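Local coordinates for truncated hemoglobin 4 (Chlamydomonas reinhardtii, PDB 6BME), which binds heme b in a 2-on-2 globin domain whose iron can take a lysine as axial ligand, and probably binds oxygen, at residues Ala70-Asp84 with Val114-Val127. Numbering follows the deposited sequence.
With HEM (protoporphyrin IX containing Fe), chain C.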
ATOM      1  N   ALA A  70       0.438  13.637  -1.635  1.00  8.97           N
ATOM      2  CA  ALA A  70      -0.185  14.757  -2.343  1.00 13.24           C
ATOM      3  C   ALA A  70       0.664  15.214  -3.519  1.00  9.24           C
ATOM      4  O   ALA A  70       0.132  15.521  -4.593  1.00  9.87           O
ATOM      5  CB  ALA A  70      -0.435  15.913  -1.379  1.00 13.71           C
ATOM      6  N   HIS A  71       1.989  15.215  -3.360  1.00  8.51           N
ATOM      7  CA  HIS A  71       2.849  15.650  -4.457  1.00  9.85           C
ATOM      8  C   HIS A  71       2.736  14.735  -5.675  1.00  9.19           C
ATOM      9  O   HIS A  71       2.878  15.209  -6.810  1.00 10.00           O
ATOM     10  CB  HIS A  71       4.302  15.759  -3.984  1.00  9.65           C
ATOM     11  CG  HIS A  71       4.972  14.438  -3.745  1.00 12.53           C
ATOM     12  ND1 HIS A  71       4.680  13.639  -2.659  1.00 13.46           N
ATOM     13  CD2 HIS A  71       5.934  13.788  -4.442  1.00 13.57           C
ATOM     14  CE1 HIS A  71       5.428  12.550  -2.703  1.00 14.55           C
ATOM     15  NE2 HIS A  71       6.203  12.619  -3.772  1.00 16.27           N
ATOM     16  N   LEU A  72       2.472  13.437  -5.473  1.00  7.51           N
ATOM     17  CA  LEU A  72       2.314  12.529  -6.608  1.00  8.18           C
ATOM     18  C   LEU A  72       1.014  12.796  -7.352  1.00  7.11           C
ATOM     19  O   LEU A  72       0.963  12.713  -8.587  1.00  7.44           O
ATOM     20  CB  LEU A  72       2.344  11.071  -6.139  1.00  7.78           C
ATOM     21  CG  LEU A  72       3.604  10.674  -5.359  1.00 11.34           C
ATOM     22  CD1 LEU A  72       3.432   9.322  -4.687  1.00 11.78           C
ATOM     23  CD2 LEU A  72       4.820  10.670  -6.265  1.00 15.19           C
ATOM     24  N   ILE A  73      -0.052  13.100  -6.611  1.00  9.16           N
ATOM     25  CA  ILE A  73      -1.347  13.397  -7.213  1.00  9.01           C
ATOM     26  C   ILE A  73      -1.306  14.738  -7.934  1.00 12.23           C
ATOM     27  O   ILE A  73      -1.918  14.908  -8.993  1.00  8.37           O
ATOM     28  CB  ILE A  73      -2.447  13.373  -6.129  1.00  9.37           C
ATOM     29  CG1 ILE A  73      -2.580  11.973  -5.523  1.00  9.73           C
ATOM     30  CG2 ILE A  73      -3.805  13.825  -6.693  1.00  8.19           C
ATOM     31  CD1 ILE A  73      -3.426  11.940  -4.250  1.00 10.19           C
ATOM     32  N   ILE A  74      -0.607  15.713  -7.362  1.00  7.92           N
ATOM     33  CA  ILE A  74      -0.614  17.069  -7.905  1.00  8.45           C
ATOM     34  C   ILE A  74       0.405  17.243  -9.023  1.00  9.89           C
ATOM     35  O   ILE A  74       0.135  17.920 -10.015  1.00 13.74           O
ATOM     36  CB  ILE A  74      -0.377  18.081  -6.768  1.00  8.99           C
ATOM     37  CG1 ILE A  74      -1.580  18.093  -5.831  1.00  9.24           C
ATOM     38  CG2 ILE A  74      -0.091  19.465  -7.339  1.00  9.66           C
ATOM     39  CD1 ILE A  74      -1.303  18.757  -4.478  1.00 10.73           C
ATOM     40  N   ASN A  75       1.577  16.635  -8.896  1.00 10.34           N
ATOM     41  CA  ASN A  75       2.672  16.880  -9.817  1.00  8.63           C
ATOM     42  C   ASN A  75       2.970  15.694 -10.725  1.00 14.18           C
ATOM     43  O   ASN A  75       3.715  15.858 -11.698  1.00 11.02           O
ATOM     44  CB  ASN A  75       3.944  17.243  -9.038  1.00 11.08           C
ATOM     45  CG  ASN A  75       3.876  18.617  -8.399  1.00 11.53           C
ATOM     46  OD1 ASN A  75       3.093  19.477  -8.809  1.00 11.65           O
ATOM     47  ND2 ASN A  75       4.736  18.845  -7.407  1.00 18.71           N
ATOM     48  N   ARG A  76       2.422  14.505 -10.441  1.00  9.34           N
ATOM     49  CA  ARG A  76       2.784  13.316 -11.205  1.00  9.23           C
ATOM     50  C   ARG A  76       1.585  12.501 -11.698  1.00  9.64           C
ATOM     51  O   ARG A  76       1.776  11.368 -12.164  1.00  9.12           O
ATOM     52  CB  ARG A  76       3.709  12.411 -10.370  1.00 11.11           C
ATOM     53  CG  ARG A  76       4.923  13.108  -9.738  1.00 18.54           C
ATOM     54  CD  ARG A  76       6.147  13.109 -10.633  1.00 23.37           C
ATOM     55  NE  ARG A  76       6.599  11.749 -10.910  1.00 32.96           N
ATOM     56  CZ  ARG A  76       7.283  10.991 -10.056  1.00 28.91           C
ATOM     57  NH1 ARG A  76       7.601  11.457  -8.854  1.00 27.72           N
ATOM     58  NH2 ARG A  76       7.641   9.761 -10.404  1.00 26.47           N
ATOM     59  N   GLY A  77       0.362  13.017 -11.588  1.00  9.82           N
ATOM     60  CA  GLY A  77      -0.786  12.340 -12.159  1.00 10.43           C
ATOM     61  C   GLY A  77      -1.205  11.062 -11.465  1.00 13.73           C
ATOM     62  O   GLY A  77      -1.850  10.217 -12.090  1.00  9.48           O
ATOM     63  N   LEU A  78      -0.867  10.897 -10.187  1.00  9.52           N
ATOM     64  CA  LEU A  78      -1.293   9.714  -9.440  1.00  7.47           C
ATOM     65  C   LEU A  78      -2.812   9.712  -9.309  1.00  9.16           C
ATOM     66  O   LEU A  78      -3.417  10.737  -8.968  1.00  8.90           O
ATOM     67  CB  LEU A  78      -0.638   9.705  -8.059  1.00  6.49           C
ATOM     68  CG  LEU A  78      -0.908   8.438  -7.241  1.00  6.69           C
ATOM     69  CD1 LEU A  78      -0.293   7.286  -7.985  1.00  6.53           C
ATOM     70  CD2 LEU A  78      -0.344   8.531  -5.803  1.00  6.61           C
ATOM     71  N   ASN A  79      -3.442   8.572  -9.595  1.00  7.36           N
ATOM     72  CA  ASN A  79      -4.900   8.568  -9.691  1.00  9.43           C
ATOM     73  C   ASN A  79      -5.494   7.284  -9.111  1.00  7.90           C
ATOM     74  O   ASN A  79      -4.788   6.409  -8.595  1.00  8.85           O
ATOM     75  CB  ASN A  79      -5.347   8.803 -11.146  1.00  7.57           C
ATOM     76  CG  ASN A  79      -4.916   7.693 -12.093  1.00  9.54           C
ATOM     77  OD1 ASN A  79      -5.039   6.522 -11.781  1.00 14.08           O
ATOM     78  ND2 ASN A  79      -4.422   8.069 -13.267  1.00  9.72           N
ATOM     79  N   LEU A  80      -6.826   7.186  -9.201  1.00  8.63           N
ATOM     80  CA  LEU A  80      -7.539   6.065  -8.606  1.00  8.93           C
ATOM     81  C   LEU A  80      -7.201   4.746  -9.291  1.00 10.54           C
ATOM     82  O   LEU A  80      -7.247   3.686  -8.650  1.00 12.81           O
ATOM     83  CB  LEU A  80      -9.048   6.322  -8.664  1.00  9.66           C
ATOM     84  CG  LEU A  80      -9.609   7.348  -7.676  1.00 15.38           C
ATOM     85  CD1 LEU A  80     -11.072   7.567  -7.937  1.00 16.65           C
ATOM     86  CD2 LEU A  80      -9.377   6.906  -6.217  1.00 12.77           C
ATOM     87  N   THR A  81      -6.899   4.774 -10.591  1.00  8.23           N
ATOM     88  CA  THR A  81      -6.494   3.541 -11.256  1.00  9.26           C
ATOM     89  C   THR A  81      -5.189   3.034 -10.653  1.00 10.81           C
ATOM     90  O   THR A  81      -5.023   1.835 -10.417  1.00 10.34           O
ATOM     91  CB  THR A  81      -6.340   3.763 -12.762  1.00 11.66           C
ATOM     92  OG1 THR A  81      -7.538   4.360 -13.291  1.00 13.26           O
ATOM     93  CG2 THR A  81      -6.108   2.434 -13.487  1.00  9.11           C
ATOM     94  N   HIS A  82      -4.262   3.941 -10.368  1.00  7.45           N
ATOM     95  CA  HIS A  82      -3.029   3.521  -9.717  1.00  7.48           C
ATOM     96  C   HIS A  82      -3.313   2.943  -8.335  1.00 11.49           C
ATOM     97  O   HIS A  82      -2.782   1.879  -7.986  1.00  7.37           O
ATOM     98  CB  HIS A  82      -2.061   4.697  -9.636  1.00 11.10           C
ATOM     99  CG  HIS A  82      -1.697   5.262 -10.974  1.00  7.98           C
ATOM    100  ND1 HIS A  82      -1.765   6.607 -11.255  1.00  6.89           N
ATOM    101  CD2 HIS A  82      -1.279   4.660 -12.112  1.00  8.66           C
ATOM    102  CE1 HIS A  82      -1.387   6.814 -12.504  1.00  7.17           C
ATOM    103  NE2 HIS A  82      -1.100   5.648 -13.049  1.00  7.44           N
ATOM    104  N   PHE A  83      -4.171   3.615  -7.548  1.00  8.59           N
ATOM    105  CA  PHE A  83      -4.523   3.112  -6.217  1.00 12.51           C
ATOM    106  C   PHE A  83      -5.121   1.715  -6.297  1.00  7.93           C
ATOM    107  O   PHE A  83      -4.784   0.834  -5.496  1.00  8.13           O
ATOM    108  CB  PHE A  83      -5.511   4.045  -5.514  1.00 11.39           C
ATOM    109  CG  PHE A  83      -6.013   3.503  -4.190  1.00 10.42           C
ATOM    110  CD1 PHE A  83      -7.098   2.629  -4.136  1.00 13.07           C
ATOM    111  CD2 PHE A  83      -5.380   3.846  -2.999  1.00 13.95           C
ATOM    112  CE1 PHE A  83      -7.539   2.111  -2.926  1.00  9.33           C
ATOM    113  CE2 PHE A  83      -5.820   3.342  -1.778  1.00 13.25           C
ATOM    114  CZ  PHE A  83      -6.898   2.469  -1.740  1.00 12.30           C
ATOM    115  N   ASP A  84      -6.068   1.516  -7.223  1.00  8.29           N
ATOM    116  CA  ASP A  84      -6.724   0.218  -7.330  1.00  8.93           C
ATOM    117  C   ASP A  84      -5.752  -0.871  -7.760  1.00  8.97           C
ATOM    118  O   ASP A  84      -5.963  -2.047  -7.431  1.00  9.79           O
ATOM    119  CB  ASP A  84      -7.902   0.295  -8.306  1.00  9.47           C
ATOM    120  CG  ASP A  84      -9.032   1.163  -7.783  1.00 13.15           C
ATOM    121  OD1 ASP A  84      -9.114   1.341  -6.550  1.00 10.75           O
ATOM    122  OD2 ASP A  84      -9.844   1.671  -8.597  1.00 13.34           O
ATOM    123  N   VAL A 114      -9.658   4.213   2.548  1.00 14.44           N
ATOM    124  CA  VAL A 114      -8.757   5.315   2.218  1.00 11.77           C
ATOM    125  C   VAL A 114      -8.697   5.610   0.723  1.00 12.30           C
ATOM    126  O   VAL A 114      -8.056   6.602   0.326  1.00 14.67           O
ATOM    127  CB  VAL A 114      -7.336   5.066   2.770  1.00 17.46           C
ATOM    128  CG1 VAL A 114      -7.359   5.133   4.276  1.00 20.60           C
ATOM    129  CG2 VAL A 114      -6.801   3.717   2.309  1.00 15.02           C
ATOM    130  N   ARG A 115      -9.351   4.805  -0.110  1.00 12.08           N
ATOM    131  CA  ARG A 115      -9.401   5.083  -1.543  1.00 11.57           C
ATOM    132  C   ARG A 115      -9.821   6.514  -1.878  1.00 11.54           C
ATOM    133  O   ARG A 115      -9.178   7.120  -2.752  1.00  9.91           O
ATOM    134  CB  ARG A 115     -10.328   4.065  -2.226  1.00 12.53           C
ATOM    135  CG  ARG A 115     -10.393   4.174  -3.758  1.00 10.55           C
ATOM    136  CD  ARG A 115     -11.166   2.983  -4.349  1.00 12.87           C
ATOM    137  NE  ARG A 115     -11.164   2.977  -5.817  1.00 18.24           N
ATOM    138  CZ  ARG A 115     -11.981   3.705  -6.577  1.00 17.31           C
ATOM    139  NH1 ARG A 115     -12.887   4.507  -6.024  1.00 16.01           N
ATOM    140  NH2 ARG A 115     -11.898   3.629  -7.899  1.00 17.05           N
ATOM    141  N   PRO A 116     -10.845   7.111  -1.249  1.00 11.77           N
ATOM    142  CA  PRO A 116     -11.229   8.486  -1.620  1.00 14.69           C
ATOM    143  C   PRO A 116     -10.118   9.518  -1.486  1.00 15.77           C
ATOM    144  O   PRO A 116     -10.213  10.576  -2.117  1.00 11.45           O
ATOM    145  CB  PRO A 116     -12.385   8.786  -0.661  1.00 18.12           C
ATOM    146  CG  PRO A 116     -12.981   7.462  -0.406  1.00 15.89           C
ATOM    147  CD  PRO A 116     -11.819   6.531  -0.309  1.00 13.47           C
ATOM    148  N   LEU A 117      -9.070   9.257  -0.699  1.00 12.93           N
ATOM    149  CA  LEU A 117      -7.970  10.211  -0.598  1.00 10.79           C
ATOM    150  C   LEU A 117      -7.072  10.208  -1.826  1.00 13.58           C
ATOM    151  O   LEU A 117      -6.166  11.046  -1.918  1.00 12.02           O
ATOM    152  CB  LEU A 117      -7.120   9.916   0.639  1.00 13.61           C
ATOM    153  CG  LEU A 117      -7.886   9.637   1.940  1.00 14.98           C
ATOM    154  CD1 LEU A 117      -6.947   9.097   3.008  1.00 12.82           C
ATOM    155  CD2 LEU A 117      -8.627  10.877   2.427  1.00 17.97           C
ATOM    156  N   PHE A 118      -7.274   9.272  -2.745  1.00 11.57           N
ATOM    157  CA  PHE A 118      -6.511   9.214  -3.980  1.00 10.77           C
ATOM    158  C   PHE A 118      -7.335   9.659  -5.175  1.00  8.50           C
ATOM    159  O   PHE A 118      -6.920   9.451  -6.319  1.00 11.69           O
ATOM    160  CB  PHE A 118      -5.945   7.807  -4.172  1.00  7.88           C
ATOM    161  CG  PHE A 118      -4.844   7.495  -3.204  1.00 11.08           C
ATOM    162  CD1 PHE A 118      -5.141   7.072  -1.918  1.00 11.25           C
ATOM    163  CD2 PHE A 118      -3.509   7.712  -3.555  1.00  7.21           C
ATOM    164  CE1 PHE A 118      -4.122   6.809  -0.993  1.00 10.85           C
ATOM    165  CE2 PHE A 118      -2.486   7.458  -2.647  1.00  9.47           C
ATOM    166  CZ  PHE A 118      -2.796   7.010  -1.356  1.00 10.57           C
ATOM    167  N   ASP A 119      -8.472  10.304  -4.928  1.00  9.27           N
ATOM    168  CA  ASP A 119      -9.284  10.884  -5.986  1.00 11.57           C
ATOM    169  C   ASP A 119      -8.695  12.237  -6.389  1.00  9.58           C
ATOM    170  O   ASP A 119      -8.759  13.200  -5.610  1.00 13.09           O
ATOM    171  CB  ASP A 119     -10.731  11.028  -5.513  1.00 10.82           C
ATOM    172  CG  ASP A 119     -11.660  11.571  -6.590  1.00 20.39           C
ATOM    173  OD1 ASP A 119     -11.190  12.065  -7.640  1.00 15.23           O
ATOM    174  OD2 ASP A 119     -12.882  11.503  -6.366  1.00 19.74           O
ATOM    175  N   PRO A 120      -8.157  12.359  -7.603  1.00  9.18           N
ATOM    176  CA  PRO A 120      -7.523  13.627  -8.001  1.00  9.76           C
ATOM    177  C   PRO A 120      -8.478  14.807  -8.003  1.00 11.35           C
ATOM    178  O   PRO A 120      -8.021  15.945  -7.878  1.00 10.29           O
ATOM    179  CB  PRO A 120      -7.005  13.332  -9.414  1.00 13.82           C
ATOM    180  CG  PRO A 120      -6.935  11.811  -9.488  1.00 11.75           C
ATOM    181  CD  PRO A 120      -8.084  11.350  -8.670  1.00 14.16           C
ATOM    182  N   GLU A 121      -9.786  14.577  -8.130  1.00 14.04           N
ATOM    183  CA  GLU A 121     -10.724  15.697  -8.121  1.00 18.95           C
ATOM    184  C   GLU A 121     -10.714  16.450  -6.796  1.00 18.07           C
ATOM    185  O   GLU A 121     -11.147  17.606  -6.751  1.00 13.35           O
ATOM    186  CB  GLU A 121     -12.132  15.202  -8.452  1.00 20.38           C
ATOM    187  CG  GLU A 121     -12.273  14.701  -9.888  1.00 29.67           C
ATOM    188  CD  GLU A 121     -12.524  15.821 -10.898  1.00 47.81           C
ATOM    189  OE1 GLU A 121     -13.196  15.555 -11.922  1.00 55.34           O
ATOM    190  OE2 GLU A 121     -12.065  16.965 -10.672  1.00 51.25           O
ATOM    191  N   ARG A 122     -10.209  15.833  -5.730  1.00 16.42           N
ATOM    192  CA  ARG A 122     -10.105  16.475  -4.426  1.00 15.39           C
ATOM    193  C   ARG A 122      -8.912  17.425  -4.301  1.00 12.17           C
ATOM    194  O   ARG A 122      -8.802  18.117  -3.282  1.00 12.79           O
ATOM    195  CB  ARG A 122     -10.038  15.397  -3.336  1.00 15.83           C
ATOM    196  CG  ARG A 122     -11.333  14.590  -3.214  1.00 17.22           C
ATOM    197  CD  ARG A 122     -11.324  13.662  -2.014  1.00 33.43           C
ATOM    198  NE  ARG A 122     -12.679  13.264  -1.633  1.00 46.01           N
ATOM    199  CZ  ARG A 122     -13.298  12.175  -2.082  1.00 44.96           C
ATOM    200  NH1 ARG A 122     -14.537  11.899  -1.682  1.00 41.63           N
ATOM    201  NH2 ARG A 122     -12.681  11.359  -2.928  1.00 42.33           N
ATOM    202  N   TYR A 123      -8.045  17.513  -5.308  1.00 12.92           N
ATOM    203  CA  TYR A 123      -6.814  18.289  -5.232  1.00 11.20           C
ATOM    204  C   TYR A 123      -6.837  19.400  -6.273  1.00 17.24           C
ATOM    205  O   TYR A 123      -7.510  19.284  -7.298  1.00 12.68           O
ATOM    206  CB  TYR A 123      -5.585  17.374  -5.446  1.00 10.07           C
ATOM    207  CG  TYR A 123      -5.442  16.309  -4.391  1.00 11.83           C
ATOM    208  CD1 TYR A 123      -6.239  15.166  -4.413  1.00 10.45           C
ATOM    209  CD2 TYR A 123      -4.520  16.447  -3.355  1.00 11.43           C
ATOM    210  CE1 TYR A 123      -6.113  14.182  -3.431  1.00 13.54           C
ATOM    211  CE2 TYR A 123      -4.387  15.472  -2.375  1.00 10.94           C
ATOM    212  CZ  TYR A 123      -5.183  14.341  -2.420  1.00 12.49           C
ATOM    213  OH  TYR A 123      -5.052  13.375  -1.450  1.00 11.00           O
ATOM    214  N   LYS A 124      -6.098  20.483  -6.009  1.00 13.12           N
ATOM    215  CA  LYS A 124      -5.971  21.593  -6.952  1.00 15.41           C
ATOM    216  C   LYS A 124      -4.563  21.636  -7.546  1.00 17.07           C
ATOM    217  O   LYS A 124      -3.642  20.977  -7.065  1.00 15.88           O
ATOM    218  CB  LYS A 124      -6.280  22.931  -6.266  1.00 19.39           C
ATOM    219  CG  LYS A 124      -7.674  23.047  -5.668  1.00 30.32           C
ATOM    220  CD  LYS A 124      -8.709  23.295  -6.746  1.00 39.37           C
ATOM    221  CE  LYS A 124     -10.024  23.774  -6.151  1.00 43.17           C
ATOM    222  NZ  LYS A 124     -10.508  22.874  -5.074  1.00 41.19           N
ATOM    223  N   GLY A 125      -4.402  22.437  -8.601  1.00 14.00           N
ATOM    224  CA  GLY A 125      -3.080  22.689  -9.153  1.00 13.85           C
ATOM    225  C   GLY A 125      -2.402  21.492  -9.789  1.00 17.28           C
ATOM    226  O   GLY A 125      -1.162  21.446  -9.847  1.00 15.03           O
ATOM    227  N   LYS A 126      -3.178  20.526 -10.285  1.00 16.22           N
ATOM    228  CA  LYS A 126      -2.606  19.316 -10.854  1.00 13.37           C
ATOM    229  C   LYS A 126      -2.013  19.585 -12.236  1.00 13.55           C
ATOM    230  O   LYS A 126      -2.326  20.575 -12.895  1.00 18.77           O
ATOM    231  CB  LYS A 126      -3.673  18.220 -10.948  1.00 12.82           C
ATOM    232  CG  LYS A 126      -4.282  17.851  -9.609  1.00 13.08           C
ATOM    233  CD  LYS A 126      -5.187  16.616  -9.719  1.00 13.24           C
ATOM    234  CE  LYS A 126      -6.415  16.900 -10.585  1.00 14.91           C
ATOM    235  NZ  LYS A 126      -7.293  17.952  -9.994  1.00 16.12           N
ATOM    236  N   VAL A 127      -1.170  18.661 -12.690  1.00 14.65           N
ATOM    237  CA  VAL A 127      -0.649  18.727 -14.059  1.00 17.86           C
ATOM    238  C   VAL A 127      -1.784  18.736 -15.093  1.00 26.09           C
ATOM    239  O   VAL A 127      -2.698  17.914 -15.024  1.00 26.71           O
ATOM    240  CB  VAL A 127       0.309  17.565 -14.342  1.00 19.15           C
ATOM    241  CG1 VAL A 127       0.700  17.550 -15.821  1.00 22.26           C
ATOM    242  CG2 VAL A 127       1.541  17.692 -13.473  1.00 14.21           C
TER
HETATM  243  CHA HEM C 201       5.170   6.772   0.419  1.00 13.75           C
HETATM  244  CHB HEM C 201       1.697   4.084   2.436  1.00 10.50           C
HETATM  245  CHC HEM C 201      -0.710   4.275  -1.761  1.00  8.07           C
HETATM  246  CHD HEM C 201       3.455   5.390  -3.928  1.00 10.94           C
HETATM  247  C1A HEM C 201       4.467   6.077   1.378  1.00 13.77           C
HETATM  248  C2A HEM C 201       4.806   5.871   2.780  1.00 13.84           C
HETATM  249  C3A HEM C 201       3.828   5.113   3.311  1.00 13.10           C
HETATM  250  C4A HEM C 201       2.852   4.820   2.287  1.00  8.62           C
HETATM  251  CMA HEM C 201       3.686   4.611   4.762  1.00 11.28           C
HETATM  252  CAA HEM C 201       6.054   6.426   3.537  1.00 22.40           C
HETATM  253  CBA HEM C 201       7.364   5.920   2.931  1.00 34.87           C
HETATM  254  CGA HEM C 201       8.573   6.270   3.778  1.00 39.48           C
HETATM  255  O1A HEM C 201       8.858   7.491   3.987  1.00 34.09           O
HETATM  256  O2A HEM C 201       9.265   5.306   4.222  1.00 31.63           O
HETATM  257  C1B HEM C 201       0.676   4.017   1.509  1.00  9.27           C
HETATM  258  C2B HEM C 201      -0.704   3.650   1.758  1.00 10.14           C
HETATM  259  C3B HEM C 201      -1.356   3.722   0.588  1.00 10.74           C
HETATM  260  C4B HEM C 201      -0.409   4.103  -0.431  1.00 11.13           C
HETATM  261  CMB HEM C 201      -1.306   3.284   3.135  1.00 10.96           C
HETATM  262  CAB HEM C 201      -2.839   3.423   0.260  1.00 13.05           C
HETATM  263  CBB HEM C 201      -3.621   2.637   1.000  1.00 15.27           C
HETATM  264  C1C HEM C 201       0.231   4.501  -2.731  1.00  8.36           C
HETATM  265  C2C HEM C 201       0.020   4.392  -4.144  1.00  8.65           C
HETATM  266  C3C HEM C 201       1.164   4.670  -4.764  1.00  7.07           C
HETATM  267  C4C HEM C 201       2.148   4.995  -3.746  1.00  6.96           C
HETATM  268  CMC HEM C 201      -1.317   3.980  -4.798  1.00 13.02           C
HETATM  269  CAC HEM C 201       1.356   4.645  -6.293  1.00  9.16           C
HETATM  270  CBC HEM C 201       2.509   4.233  -6.828  1.00 16.34           C
HETATM  271  C1D HEM C 201       4.255   5.940  -2.941  1.00 12.66           C
HETATM  272  C2D HEM C 201       5.525   6.609  -3.137  1.00  8.10           C
HETATM  273  C3D HEM C 201       5.991   6.976  -1.944  1.00 10.24           C
HETATM  274  C4D HEM C 201       5.038   6.564  -0.942  1.00 11.18           C
HETATM  275  CMD HEM C 201       6.203   6.815  -4.502  1.00  9.11           C
HETATM  276  CAD HEM C 201       7.332   7.697  -1.617  1.00 14.46           C
HETATM  277  CBD HEM C 201       7.212   9.190  -1.886  1.00 22.24           C
HETATM  278  CGD HEM C 201       8.562   9.808  -1.604  1.00 23.50           C
HETATM  279  O1D HEM C 201       9.220   9.394  -0.616  1.00 22.50           O
HETATM  280  O2D HEM C 201       8.966  10.723  -2.356  1.00 27.71           O
HETATM  281  NA  HEM C 201       3.289   5.412   1.123  1.00 10.63           N
HETATM  282  NB  HEM C 201       0.822   4.294   0.158  1.00  8.14           N
HETATM  283  NC  HEM C 201       1.534   4.880  -2.526  1.00  9.76           N
HETATM  284  ND  HEM C 201       3.978   5.941  -1.581  1.00  7.35           N
HETATM  285 FE   HEM C 201       2.408   5.111  -0.718  1.00  7.94          FE
HETATM  286  O   HOH W   1      -0.924  15.669 -11.574  1.00 10.46           O
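I74 and K126 bring the backbones closest, CA to CA 4.2 Å, where the tail after helix 101-114 packs against the end of helix 62-75 and the start of helix 80-96; V127 N gives I74 O a weak hydrogen bond. In this truncated 2-on-2 globin V114 and F118 help line the heme pocket on the H69 side. I73 CG2 sits over the Y123 ring face, 3.9 Å from its centroid, in a CH-pi contact, while the Y123 hydroxyl donates to L117 O. F83 CD2 comes over one face of the F118 ring, 3.4 Å from F118 CD1, and L78 CD2 meets that ring at its edge. F118 CZ reaches HEM CHC at 3.5 Å; the ring packs edge-to-face with H69, an axial ligand of the iron. With CG anti to the backbone N (chi1 -176°), R115 crosses the F83 ring at a slant and reaches D84. An alanine here would probably leave the D84 carboxylate without this charged partner and strip CG from F83 and the guanidinium from L80. The side-on salt bridge, its two planes nearly coplanar, uses each oxygen's syn lone pair: R115 NE to D84 OD1 at 2.7 Å, R115 NH2 to D84 OD2 at 2.9 Å.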